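Local coordinates for protein carbohydrate deacetylase Agd3 (Neosartorya fumigata, PDB 6NWZ) that probably removes N-acetyl groups from the fungal exopolysaccharide galactosaminogalactan, a step required for biofilm formation, at residues V121-K126 with W170-T175; A197-V202 with A213-F218; T270-V275 with Q366-L371. All blocks are in the same frame, centred on the assembly; numbering follows the deposited sequence.

Interaction 1. Residues V121-K126 with W170-T175; sequences VYPGPK and WHYPAT
Tyr122 and Tyr172 form a T-shaped pair. The edge of the Tyr122 ring points at one face of the Tyr172 ring, with the planes at 77° and the centroids 5.0 Å apart. CD1 of Tyr122 does most of the touching and lies 3.4 Å from CD2 of Tyr172. It sits toward the rim of that face, not over its middle. With CG beside its backbone N (chi1 -48°), the Tyr172 ring stands with this face to Tyr122. The two side chains cross at about a right angle.

The contact joins two connecting parts of the carbohydrate-binding module, family CBM87. One is the loop between strands 115-119 and 129-131. The other is the lead into, and first residue of, strand 174-176, which pairs antiparallel with 129-131.

Pro123 carries the second half of the contact. Its CD packs 3.5 Å from CB of Tyr172, at the root of the aromatic side chain. Its CB meets the methyl CB of Ala174 at 3.6 Å, and both residues are buried. The Pro123 ring thus bridges Tyr172 and Ala174. Ala131 of strand 129-131 also touches both Tyr122 and Pro123.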
loop_
_atom_site.group_PDB
_atom_site.type_symbol
_atom_site.label_atom_id
_atom_site.label_comp_id
_atom_site.label_asym_id
_atom_site.label_seq_id
_atom_site.Cartn_x
_atom_site.Cartn_y
_atom_site.Cartn_z
ATOM N N VAL A 121 -14.435 -5.728 -22.088
ATOM C CA VAL A 121 -15.350 -6.307 -23.061
ATOM C C VAL A 121 -15.890 -5.205 -23.964
ATOM O O VAL A 121 -16.007 -4.040 -23.568
ATOM C CB VAL A 121 -16.510 -7.078 -22.385
ATOM C CG1 VAL A 121 -15.968 -8.243 -21.572
ATOM C CG2 VAL A 121 -17.344 -6.151 -21.514
ATOM N N TYR A 122 -16.208 -5.590 -25.195
ATOM C CA TYR A 122 -16.762 -4.664 -26.175
ATOM C C TYR A 122 -18.274 -4.580 -25.997
ATOM O O TYR A 122 -18.927 -5.615 -25.827
ATOM C CB TYR A 122 -16.410 -5.130 -27.591
ATOM C CG TYR A 122 -16.957 -4.259 -28.706
ATOM C CD1 TYR A 122 -16.273 -3.126 -29.133
ATOM C CD2 TYR A 122 -18.149 -4.584 -29.344
ATOM C CE1 TYR A 122 -16.773 -2.328 -30.163
ATOM C CE2 TYR A 122 -18.656 -3.796 -30.371
ATOM C CZ TYR A 122 -17.965 -2.673 -30.776
ATOM O OH TYR A 122 -18.470 -1.897 -31.796
ATOM N N PRO A 123 -18.863 -3.374 -26.014
ATOM C CA PRO A 123 -20.310 -3.253 -25.771
ATOM C C PRO A 123 -21.145 -3.957 -26.829
ATOM O O PRO A 123 -21.146 -3.575 -28.002
ATOM C CB PRO A 123 -20.548 -1.738 -25.783
ATOM C CG PRO A 123 -19.394 -1.168 -26.535
ATOM C CD PRO A 123 -18.228 -2.066 -26.237
ATOM N N GLY A 124 -21.865 -4.991 -26.406
ATOM C CA GLY A 124 -22.695 -5.758 -27.298
ATOM C C GLY A 124 -24.008 -6.124 -26.643
ATOM O O GLY A 124 -24.293 -5.718 -25.511
ATOM N N PRO A 125 -24.835 -6.903 -27.344
ATOM C CA PRO A 125 -26.146 -7.269 -26.784
ATOM C C PRO A 125 -26.055 -8.043 -25.480
ATOM O O PRO A 125 -26.951 -7.920 -24.636
ATOM C CB PRO A 125 -26.775 -8.116 -27.899
ATOM C CG PRO A 125 -26.043 -7.727 -29.139
ATOM C CD PRO A 125 -24.641 -7.449 -28.696
ATOM N N LYS A 126 -24.996 -8.834 -25.286
ATOM C CA LYS A 126 -24.823 -9.571 -24.039
ATOM C C LYS A 126 -24.630 -8.648 -22.843
ATOM O O LYS A 126 -24.748 -9.099 -21.698
ATOM C CB LYS A 126 -23.631 -10.522 -24.154
ATOM C CG LYS A 126 -23.778 -11.575 -25.235
ATOM C CD LYS A 126 -22.420 -12.042 -25.725
ATOM C CE LYS A 126 -21.565 -10.858 -26.160
ATOM N NZ LYS A 126 -22.280 -9.944 -27.103
ATOM N N TRP A 170 -7.480 1.196 -23.368
ATOM C CA TRP A 170 -8.394 1.165 -24.502
ATOM C C TRP A 170 -9.814 0.917 -24.006
ATOM O O TRP A 170 -10.051 -0.008 -23.223
ATOM C CB TRP A 170 -7.967 0.084 -25.493
ATOM C CG TRP A 170 -8.587 0.230 -26.846
ATOM C CD1 TRP A 170 -9.586 -0.532 -27.378
ATOM C CD2 TRP A 170 -8.251 1.204 -27.843
ATOM N NE1 TRP A 170 -9.892 -0.095 -28.646
ATOM C CE2 TRP A 170 -9.087 0.971 -28.953
ATOM C CE3 TRP A 170 -7.322 2.248 -27.904
ATOM C CZ2 TRP A 170 -9.022 1.744 -30.110
ATOM C CZ3 TRP A 170 -7.264 3.017 -29.052
ATOM C CH2 TRP A 170 -8.108 2.760 -30.139
ATOM N N HIS A 171 -10.760 1.749 -24.450
ATOM C CA HIS A 171 -12.157 1.607 -24.052
ATOM C C HIS A 171 -13.060 1.819 -25.263
ATOM O O HIS A 171 -12.601 2.130 -26.364
ATOM C CB HIS A 171 -12.513 2.570 -22.918
ATOM C CG HIS A 171 -12.120 3.988 -23.181
ATOM N ND1 HIS A 171 -10.847 4.463 -22.946
ATOM C CD2 HIS A 171 -12.833 5.039 -23.654
ATOM C CE1 HIS A 171 -10.791 5.746 -23.262
ATOM N NE2 HIS A 171 -11.982 6.118 -23.698
ATOM N N TYR A 172 -14.362 1.628 -25.058
ATOM C CA TYR A 172 -15.348 1.744 -26.131
ATOM C C TYR A 172 -16.554 2.513 -25.608
ATOM O O TYR A 172 -17.368 1.963 -24.848
ATOM C CB TYR A 172 -15.780 0.377 -26.654
ATOM C CG TYR A 172 -14.648 -0.578 -26.958
ATOM C CD1 TYR A 172 -14.141 -1.413 -25.971
ATOM C CD2 TYR A 172 -14.097 -0.657 -28.233
ATOM C CE1 TYR A 172 -13.113 -2.294 -26.236
ATOM C CE2 TYR A 172 -13.064 -1.539 -28.509
ATOM C CZ TYR A 172 -12.576 -2.355 -27.502
ATOM O OH TYR A 172 -11.550 -3.240 -27.753
ATOM N N PRO A 173 -16.697 3.783 -25.977
ATOM C CA PRO A 173 -17.901 4.530 -25.600
ATOM C C PRO A 173 -19.155 3.809 -26.072
ATOM O O PRO A 173 -19.246 3.370 -27.221
ATOM C CB PRO A 173 -17.714 5.874 -26.307
ATOM C CG PRO A 173 -16.228 6.020 -26.419
ATOM C CD PRO A 173 -15.706 4.631 -26.660
ATOM N N ALA A 174 -20.124 3.677 -25.171
ATOM C CA ALA A 174 -21.262 2.797 -25.380
ATOM C C ALA A 174 -22.571 3.541 -25.158
ATOM O O ALA A 174 -22.602 4.661 -24.640
ATOM C CB ALA A 174 -21.193 1.579 -24.452
ATOM N N THR A 175 -23.662 2.879 -25.549
ATOM C CA THR A 175 -25.017 3.392 -25.373
ATOM C C THR A 175 -25.916 2.266 -24.883
ATOM O O THR A 175 -26.023 1.229 -25.544
ATOM C CB THR A 175 -25.559 3.967 -26.682
ATOM O OG1 THR A 175 -24.716 5.041 -27.114
ATOM C CG2 THR A 175 -26.982 4.475 -26.492
#

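Interaction 2. Residues A197-V202 with A213-F218; sequences ASTAAV and AFFIGF
The Phe214 ring has CB of Ala201 over its face, 4.1 Å from the ring centroid and 27° off the ring normal. This is a CH-pi contact, and CD2 of Phe214 is the nearest ring atom. CZ of Phe218 lies over the opposite face of this ring, offset toward the rim. The Phe215 ring is held differently. The backbone O of Thr199 is at its edge, 3.9 Å from CD2 of Phe215. CG1 of Val202 comes in obliquely, 3.9 Å from CE2 of Phe215. With CG of Phe215 beside its backbone N (chi1 -55°), the ring is placed against the strand 198-206, where Pro123 and Ala174 also touch it.

The backbones form an antiparallel beta hairpin of strands 198-206 and 209-214 in the CBM87 module. Val202 and Ala213 are a hydrogen-bonded pair, with both N to O distances at 3.0 Å: Val202 N to Ala213 O, and Ala213 N to Val202 O. Ala201 and Phe214 are the adjacent non-hydrogen-bonded pair. One further bond runs from Phe215 N to Ala200 O, just past the end of strand 209-214. Side chains of Val202 and Ala213 meet on the sheet face turned away from the Ala201 methyl.

Every touching residue is buried, and the side-chain contacts across the hairpin are apolar. Backbone bonds thus supply the polar cohesion, while methyl groups and aromatic rings fill the space around them.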
loop_
_atom_site.group_PDB
_atom_site.type_symbol
_atom_site.label_atom_id
_atom_site.label_comp_id
_atom_site.label_asym_id
_atom_site.label_seq_id
_atom_site.Cartn_x
_atom_site.Cartn_y
_atom_site.Cartn_z
ATOM N N ALA A 197 -21.058 12.895 -23.812
ATOM C CA ALA A 197 -20.760 11.839 -22.861
ATOM C C ALA A 197 -21.272 10.497 -23.384
ATOM O O ALA A 197 -22.041 10.421 -24.346
ATOM C CB ALA A 197 -21.372 12.157 -21.498
ATOM N N SER A 198 -20.832 9.425 -22.734
ATOM C CA SER A 198 -21.185 8.081 -23.167
ATOM C C SER A 198 -21.040 7.127 -21.991
ATOM O O SER A 198 -20.441 7.457 -20.964
ATOM C CB SER A 198 -20.320 7.625 -24.346
ATOM O OG SER A 198 -18.945 7.666 -24.009
ATOM N N THR A 199 -21.585 5.927 -22.168
ATOM C CA THR A 199 -21.608 4.925 -21.111
ATOM C C THR A 199 -20.277 4.189 -21.036
ATOM O O THR A 199 -19.747 3.734 -22.055
ATOM C CB THR A 199 -22.740 3.932 -21.353
ATOM O OG1 THR A 199 -24.000 4.604 -21.224
ATOM C CG2 THR A 199 -22.664 2.792 -20.353
ATOM N N ALA A 200 -19.747 4.056 -19.822
ATOM C CA ALA A 200 -18.479 3.379 -19.596
ATOM C C ALA A 200 -18.609 2.061 -18.854
ATOM O O ALA A 200 -17.796 1.165 -19.077
ATOM C CB ALA A 200 -17.526 4.289 -18.816
ATOM N N ALA A 201 -19.600 1.921 -17.979
ATOM C CA ALA A 201 -19.825 0.665 -17.280
ATOM C C ALA A 201 -21.305 0.562 -16.940
ATOM O O ALA A 201 -21.975 1.574 -16.719
ATOM C CB ALA A 201 -18.961 0.554 -16.017
ATOM N N VAL A 202 -21.810 -0.671 -16.912
ATOM C CA VAL A 202 -23.228 -0.935 -16.720
ATOM C C VAL A 202 -23.403 -2.043 -15.690
ATOM O O VAL A 202 -22.463 -2.758 -15.341
ATOM C CB VAL A 202 -23.943 -1.324 -18.033
ATOM C CG1 VAL A 202 -23.865 -0.200 -19.049
ATOM C CG2 VAL A 202 -23.358 -2.611 -18.608
ATOM N N ALA A 213 -20.563 -4.957 -16.140
ATOM C CA ALA A 213 -19.736 -4.965 -17.341
ATOM C C ALA A 213 -18.991 -3.646 -17.475
ATOM O O ALA A 213 -19.599 -2.573 -17.399
ATOM C CB ALA A 213 -20.582 -5.215 -18.596
ATOM N N PHE A 214 -17.681 -3.732 -17.697
ATOM C CA PHE A 214 -16.818 -2.571 -17.876
ATOM C C PHE A 214 -16.340 -2.522 -19.323
ATOM O O PHE A 214 -15.657 -3.443 -19.787
ATOM C CB PHE A 214 -15.625 -2.621 -16.922
ATOM C CG PHE A 214 -15.949 -2.214 -15.507
ATOM C CD1 PHE A 214 -16.445 -3.135 -14.603
ATOM C CD2 PHE A 214 -15.737 -0.911 -15.079
ATOM C CE1 PHE A 214 -16.735 -2.767 -13.302
ATOM C CE2 PHE A 214 -16.027 -0.535 -13.780
ATOM C CZ PHE A 214 -16.527 -1.464 -12.890
ATOM N N PHE A 215 -16.693 -1.451 -20.030
ATOM C CA PHE A 215 -16.275 -1.235 -21.415
ATOM C C PHE A 215 -14.904 -0.575 -21.510
ATOM O O PHE A 215 -14.683 0.303 -22.351
ATOM C CB PHE A 215 -17.328 -0.403 -22.140
ATOM C CG PHE A 215 -18.713 -0.983 -22.072
ATOM C CD1 PHE A 215 -18.924 -2.336 -22.287
ATOM C CD2 PHE A 215 -19.802 -0.176 -21.779
ATOM C CE1 PHE A 215 -20.202 -2.874 -22.221
ATOM C CE2 PHE A 215 -21.082 -0.707 -21.710
ATOM C CZ PHE A 215 -21.280 -2.057 -21.932
ATOM N N ILE A 216 -13.967 -0.976 -20.652
ATOM C CA ILE A 216 -12.622 -0.418 -20.635
ATOM C C ILE A 216 -11.672 -1.512 -20.171
ATOM O O ILE A 216 -12.051 -2.398 -19.401
ATOM C CB ILE A 216 -12.542 0.839 -19.732
ATOM C CG1 ILE A 216 -11.135 1.433 -19.742
ATOM C CG2 ILE A 216 -12.984 0.521 -18.304
ATOM C CD1 ILE A 216 -11.027 2.730 -18.981
ATOM N N GLY A 217 -10.438 -1.468 -20.671
ATOM C CA GLY A 217 -9.440 -2.429 -20.242
ATOM C C GLY A 217 -8.934 -2.142 -18.838
ATOM O O GLY A 217 -8.998 -1.018 -18.342
ATOM N N PHE A 218 -8.426 -3.188 -18.191
ATOM C CA PHE A 218 -7.842 -3.091 -16.862
ATOM C C PHE A 218 -6.353 -3.421 -16.907
ATOM O O PHE A 218 -5.913 -4.266 -17.692
ATOM C CB PHE A 218 -8.556 -4.026 -15.883
ATOM C CG PHE A 218 -9.770 -3.417 -15.250
ATOM C CD1 PHE A 218 -10.900 -3.144 -15.999
ATOM C CD2 PHE A 218 -9.783 -3.127 -13.898
ATOM C CE1 PHE A 218 -12.020 -2.585 -15.407
ATOM C CE2 PHE A 218 -10.898 -2.571 -13.301
ATOM C CZ PHE A 218 -12.018 -2.300 -14.056
#

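Interaction 3. Residues T270-V275 with Q366-L371; sequences TFRITV and QLDDLL
Arg272 and Asp368 form a salt bridge in which the guanidinium grips the carboxylate end-on with two nitrogens. NH2 of Arg272 reaches OD2 of Asp368 at 2.6 Å, on the syn lone pair, but this bond is bent and OD2 is tilted out of the guanidinium plane. NH1 of Arg272 reaches OD1 of Asp368 at 3.2 Å, also on the syn side, with a nearly straight N-H to O angle of 164°. The two flat groups are not quite coplanar, being turned by 35° from each other. The arginine chain is extended, with CG anti to the backbone N (chi1 -178°), and this carries the charged end across to the aspartate.

Asp368 is also the N-cap of helix 369-375, and its OD1 accepts from Leu370 N at 2.9 Å. The same oxygen thus serves both the arginine and the helix start. Two donors on OD1 would probably hold the carboxylate in place and favour its charged form. On the arginine side, NE donates to the backbone O of Phe258, which helps to fix the turn of the guanidinium.

Apolar packing borders the salt bridge on one side. CD2 of Leu370 lies over one face of the guanidinium, 3.8 Å above its plane and offset toward the rim. The same CD2 meets CG2 of Ile273 at 3.7 Å. Further along, CG2 of Val275 packs 3.3 Å from the backbone O of Asp369, at the first turn of the helix.

Both segments belong to the deacetylase domain. Segment 270-275 links strand 270-271 to helix 275-289, with Thr274 as the N-cap of that helix. The contact therefore joins the starts of helices 275-289 and 369-375. Met278 of the former touches both Ile273 and Leu370. Gln312 of helix 306-313 packs on Arg272 and Asp368.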
loop_
_atom_site.group_PDB
_atom_site.type_symbol
_atom_site.label_atom_id
_atom_site.label_comp_id
_atom_site.label_asym_id
_atom_site.label_seq_id
_atom_site.Cartn_x
_atom_site.Cartn_y
_atom_site.Cartn_z
ATOM N N THR A 270 25.245 22.446 2.782
ATOM C CA THR A 270 24.787 21.431 3.716
ATOM C C THR A 270 23.571 21.951 4.464
ATOM O O THR A 270 23.421 23.159 4.669
ATOM C CB THR A 270 25.882 21.058 4.719
ATOM O OG1 THR A 270 26.143 22.179 5.573
ATOM C CG2 THR A 270 27.160 20.674 3.990
ATOM N N PHE A 271 22.702 21.032 4.878
ATOM C CA PHE A 271 21.530 21.410 5.653
ATOM C C PHE A 271 21.320 20.445 6.810
ATOM O O PHE A 271 21.510 19.233 6.666
ATOM C CB PHE A 271 20.264 21.461 4.791
ATOM C CG PHE A 271 19.040 21.859 5.559
ATOM C CD1 PHE A 271 18.859 23.173 5.965
ATOM C CD2 PHE A 271 18.086 20.919 5.905
ATOM C CE1 PHE A 271 17.739 23.544 6.686
ATOM C CE2 PHE A 271 16.966 21.280 6.626
ATOM C CZ PHE A 271 16.791 22.593 7.020
ATOM N N ARG A 272 20.936 21.004 7.959
ATOM C CA ARG A 272 20.493 20.255 9.128
ATOM C C ARG A 272 19.215 20.897 9.639
ATOM O O ARG A 272 19.190 22.104 9.903
ATOM C CB ARG A 272 21.555 20.241 10.234
ATOM C CG ARG A 272 21.166 19.432 11.467
ATOM C CD ARG A 272 22.248 19.514 12.530
ATOM N NE ARG A 272 22.159 18.446 13.524
ATOM C CZ ARG A 272 21.711 18.612 14.764
ATOM N NH1 ARG A 272 21.308 19.806 15.166
ATOM N NH2 ARG A 272 21.672 17.583 15.602
ATOM N N ILE A 273 18.159 20.094 9.774
ATOM C CA ILE A 273 16.845 20.590 10.174
ATOM C C ILE A 273 16.974 21.376 11.475
ATOM O O ILE A 273 17.829 21.069 12.316
ATOM C CB ILE A 273 15.839 19.426 10.300
ATOM C CG1 ILE A 273 14.406 19.922 10.091
ATOM C CG2 ILE A 273 15.985 18.702 11.639
ATOM C CD1 ILE A 273 14.114 20.333 8.660
ATOM N N THR A 274 16.157 22.413 11.639
ATOM C CA THR A 274 16.236 23.278 12.807
ATOM C C THR A 274 14.985 23.142 13.668
ATOM O O THR A 274 14.018 22.465 13.312
ATOM C CB THR A 274 16.434 24.741 12.393
ATOM O OG1 THR A 274 15.270 25.206 11.701
ATOM C CG2 THR A 274 17.638 24.872 11.484
ATOM N N VAL A 275 15.023 23.806 14.825
ATOM C CA VAL A 275 13.872 23.812 15.723
ATOM C C VAL A 275 12.703 24.560 15.092
ATOM O O VAL A 275 11.544 24.149 15.225
ATOM C CB VAL A 275 14.265 24.409 17.087
ATOM C CG1 VAL A 275 13.030 24.730 17.912
ATOM C CG2 VAL A 275 15.180 23.447 17.843
ATOM N N GLN A 366 22.128 17.671 25.797
ATOM C CA GLN A 366 21.266 18.840 25.918
ATOM C C GLN A 366 21.826 20.081 25.224
ATOM O O GLN A 366 21.070 21.037 25.016
ATOM C CB GLN A 366 21.009 19.152 27.395
ATOM C CG GLN A 366 20.276 18.058 28.152
ATOM C CD GLN A 366 18.826 17.920 27.734
ATOM O OE1 GLN A 366 18.237 18.847 27.181
ATOM N NE2 GLN A 366 18.242 16.756 27.999
ATOM N N LEU A 367 23.115 20.100 24.863
ATOM C CA LEU A 367 23.674 21.255 24.164
ATOM C C LEU A 367 23.139 21.411 22.744
ATOM O O LEU A 367 23.390 22.449 22.121
ATOM C CB LEU A 367 25.201 21.166 24.126
ATOM C CG LEU A 367 25.919 21.200 25.475
ATOM C CD1 LEU A 367 27.428 21.207 25.282
ATOM C CD2 LEU A 367 25.469 22.405 26.280
ATOM N N ASP A 368 22.421 20.417 22.224
ATOM C CA ASP A 368 21.823 20.468 20.894
ATOM C C ASP A 368 20.399 21.005 21.012
ATOM O O ASP A 368 19.544 20.372 21.643
ATOM C CB ASP A 368 21.825 19.072 20.269
ATOM C CG ASP A 368 21.516 19.074 18.777
ATOM O OD1 ASP A 368 20.794 19.973 18.292
ATOM O OD2 ASP A 368 22.008 18.159 18.084
ATOM N N ASP A 369 20.142 22.167 20.399
ATOM C CA ASP A 369 18.800 22.746 20.433
ATOM C C ASP A 369 17.773 21.796 19.829
ATOM O O ASP A 369 16.625 21.733 20.288
ATOM C CB ASP A 369 18.781 24.085 19.694
ATOM C CG ASP A 369 19.655 25.135 20.356
ATOM O OD1 ASP A 369 20.513 24.770 21.187
ATOM O OD2 ASP A 369 19.477 26.333 20.049
ATOM N N LEU A 370 18.167 21.052 18.795
ATOM C CA LEU A 370 17.252 20.106 18.173
ATOM C C LEU A 370 16.918 18.952 19.110
ATOM O O LEU A 370 15.793 18.439 19.080
ATOM C CB LEU A 370 17.857 19.589 16.868
ATOM C CG LEU A 370 17.024 18.591 16.068
ATOM C CD1 LEU A 370 15.663 19.187 15.754
ATOM C CD2 LEU A 370 17.755 18.189 14.797
ATOM N N LEU A 371 17.869 18.539 19.952
ATOM C CA LEU A 371 17.590 17.460 20.894
ATOM C C LEU A 371 16.621 17.909 21.977
ATOM O O LEU A 371 15.648 17.208 22.281
ATOM C CB LEU A 371 18.876 16.952 21.536
ATOM C CG LEU A 371 18.504 15.759 22.419
ATOM C CD1 LEU A 371 18.860 14.454 21.729
ATOM C CD2 LEU A 371 19.123 15.855 23.796
#

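Overall arrangement
The three contacts follow one another along the chain. Interactions 1 and 2 both lie in the CBM87 range, with centres 7 Å apart. They touch directly: Ala174 O is 3.0 Å from Thr199 N, and Trp170 O is 3.0 Å from Gly217 N, both probable hydrogen bonds. Strand 174-176 and the hairpin of strands 198-206 and 209-214 thus lie side by side in one local region of the fold. Interaction 3 is in the deacetylase domain, on the opposite side of the chain's centre. Its centre is about 61 Å from that of interaction 1 and about 55 Å from that of interaction 2. None of the three joins the probable carbohydrate-binding part to the deacetylase part.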